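PDB 6NXJ: FAD:protein FMN transferase from Vibrio cholerae, which probably transfers the FMN moiety of FAD onto a threonine hydroxyl of a target flavoprotein, using magnesium. Local coordinates for residues 293-298 / 306-311. The protein carries 1 engineered substitution. Residues are numbered along the deposited sequence; the frame is centred on the assembly and turned at random.
Sequences PVLMIV and EYASSS
Met296 and Tyr307 face each other as the antiparallel hydrogen-bonded pair of a C-terminal beta hairpin, trading two backbone bonds: Met296 N to Tyr307 O and Tyr307 N to Met296 O, both 2.8 Å. Two residues further along, past the non-hydrogen-bonded pair Leu295-Ala308, Ser309 N reaches Val294 O at 2.9 Å, nearly straight at 175° at the hydrogen. The return bond of that pair runs to a side chain instead: Val294 N donates to Ser309 OG over 3.0 Å. Ser309 can do this because its hydroxyl is tucked between its own backbone N and carbonyl carbon (chi1 79°), turned to the start of the neighbouring strand; the same hydroxyl also hydrogen-bonds Ile292 O, just before it.

Apolar contacts divide between the two sides of the sheet. On the Met296 side, Val298 CG2 comes in at the edge of the Tyr307 ring, in its plane, 3.8 Å from Tyr307 CD2. On the other, Leu295 CD1 lies 4.1 Å from both Glu306 CB and Ala308 CB, while Ile297 and Glu306 run side by side and touch through Ile297 CD1 and Glu306 CG. Beyond its CG, Glu306 ends in a salt bridge from OE1 to Lys203 NZ, outside the hairpin.

Strand 304-308 forms one edge of the eight-stranded antiparallel sheet, and strand 294-299 links it to strand 255-262. With Ser309 OG taking over as acceptor, the cross-strand bonding extends beyond the last regular pair to where the chain leaves the sheet.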
loop_
_atom_site.group_PDB
_atom_site.type_symbol
_atom_site.label_atom_id
_atom_site.label_comp_id
_atom_site.label_asym_id
_atom_site.label_seq_id
_atom_site.Cartn_x
_atom_site.Cartn_y
_atom_site.Cartn_z
ATOM N N PRO A 293 -11.814 -7.400 -7.150
ATOM C CA PRO A 293 -10.940 -8.153 -8.055
ATOM C C PRO A 293 -9.607 -8.430 -7.347
ATOM O O PRO A 293 -8.860 -7.503 -7.098
ATOM C CB PRO A 293 -10.763 -7.250 -9.288
ATOM C CG PRO A 293 -11.794 -6.147 -9.083
ATOM C CD PRO A 293 -11.896 -5.998 -7.579
ATOM N N VAL A 294 -9.381 -9.701 -7.033
ATOM C CA VAL A 294 -8.186 -10.197 -6.288
ATOM C C VAL A 294 -7.644 -11.445 -6.990
ATOM O O VAL A 294 -8.446 -12.364 -7.329
ATOM C CB VAL A 294 -8.537 -10.544 -4.825
ATOM C CG1 VAL A 294 -7.297 -10.808 -3.996
ATOM C CG2 VAL A 294 -9.354 -9.460 -4.170
ATOM N N LEU A 295 -6.321 -11.507 -7.120
ATOM C CA LEU A 295 -5.598 -12.740 -7.489
ATOM C C LEU A 295 -4.651 -13.051 -6.335
ATOM O O LEU A 295 -3.770 -12.187 -6.061
ATOM C CB LEU A 295 -4.845 -12.543 -8.814
ATOM C CG LEU A 295 -3.999 -13.747 -9.253
ATOM C CD1 LEU A 295 -4.861 -14.955 -9.641
ATOM C CD2 LEU A 295 -3.085 -13.383 -10.397
ATOM N N MET A 296 -4.831 -14.207 -5.702
ATOM C CA MET A 296 -3.902 -14.763 -4.667
ATOM C C MET A 296 -3.093 -15.930 -5.241
ATOM O O MET A 296 -3.703 -16.877 -5.834
ATOM C CB MET A 296 -4.633 -15.302 -3.439
ATOM C CG MET A 296 -5.301 -14.232 -2.638
ATOM S SD MET A 296 -5.478 -14.743 -0.925
ATOM C CE MET A 296 -6.735 -13.571 -0.431
ATOM N N ILE A 297 -1.778 -15.884 -5.032
ATOM C CA ILE A 297 -0.886 -17.058 -5.244
ATOM C C ILE A 297 -0.600 -17.640 -3.868
ATOM O O ILE A 297 -0.155 -16.890 -2.973
ATOM C CB ILE A 297 0.431 -16.689 -5.957
ATOM C CG1 ILE A 297 0.237 -15.786 -7.174
ATOM C CG2 ILE A 297 1.189 -17.958 -6.304
ATOM C CD1 ILE A 297 -0.469 -16.442 -8.325
ATOM N N VAL A 298 -0.812 -18.941 -3.741
ATOM C CA VAL A 298 -0.632 -19.712 -2.493
ATOM C C VAL A 298 0.321 -20.860 -2.791
ATOM O O VAL A 298 0.126 -21.555 -3.803
ATOM C CB VAL A 298 -1.978 -20.249 -1.976
ATOM C CG1 VAL A 298 -1.805 -21.050 -0.696
ATOM C CG2 VAL A 298 -2.977 -19.101 -1.810
ATOM N N GLU A 306 -3.330 -20.669 -7.911
ATOM C CA GLU A 306 -3.916 -19.327 -8.107
ATOM C C GLU A 306 -5.380 -19.386 -7.676
ATOM O O GLU A 306 -6.058 -20.302 -8.079
ATOM C CB GLU A 306 -3.873 -18.890 -9.567
ATOM C CG GLU A 306 -2.567 -19.223 -10.248
ATOM C CD GLU A 306 -2.439 -18.637 -11.644
ATOM O OE1 GLU A 306 -3.355 -17.877 -12.076
ATOM O OE2 GLU A 306 -1.411 -18.931 -12.297
ATOM N N TYR A 307 -5.818 -18.428 -6.879
ATOM C CA TYR A 307 -7.238 -18.126 -6.571
ATOM C C TYR A 307 -7.569 -16.753 -7.145
ATOM O O TYR A 307 -6.981 -15.757 -6.700
ATOM C CB TYR A 307 -7.457 -18.115 -5.060
ATOM C CG TYR A 307 -7.289 -19.461 -4.425
ATOM C CD1 TYR A 307 -8.276 -20.429 -4.565
ATOM C CD2 TYR A 307 -6.130 -19.787 -3.736
ATOM C CE1 TYR A 307 -8.136 -21.679 -3.982
ATOM C CE2 TYR A 307 -5.982 -21.027 -3.136
ATOM C CZ TYR A 307 -6.985 -21.975 -3.271
ATOM O OH TYR A 307 -6.855 -23.198 -2.696
ATOM N N ALA A 308 -8.444 -16.730 -8.141
ATOM C CA ALA A 308 -8.973 -15.504 -8.763
ATOM C C ALA A 308 -10.420 -15.311 -8.305
ATOM O O ALA A 308 -11.242 -16.254 -8.486
ATOM C CB ALA A 308 -8.871 -15.578 -10.267
ATOM N N SER A 309 -10.718 -14.121 -7.774
ATOM C CA SER A 309 -12.098 -13.723 -7.413
ATOM C C SER A 309 -12.916 -13.583 -8.709
ATOM O O SER A 309 -12.313 -13.324 -9.812
ATOM C CB SER A 309 -12.108 -12.475 -6.564
ATOM O OG SER A 309 -11.924 -11.316 -7.344
ATOM N N SER A 310 -14.232 -13.783 -8.586
ATOM C CA SER A 310 -15.246 -13.613 -9.656
ATOM C C SER A 310 -14.954 -12.375 -10.481
ATOM O O SER A 310 -15.008 -12.443 -11.729
ATOM C CB SER A 310 -16.606 -13.510 -9.044
ATOM O OG SER A 310 -16.896 -14.741 -8.438
ATOM N N SER A 311 -14.659 -11.274 -9.815
ATOM C CA SER A 311 -14.484 -9.958 -10.466
ATOM C C SER A 311 -13.042 -9.784 -11.010
ATOM O O SER A 311 -12.812 -8.866 -11.819
ATOM C CB SER A 311 -14.941 -8.853 -9.505
ATOM O OG SER A 311 -14.063 -8.686 -8.393
#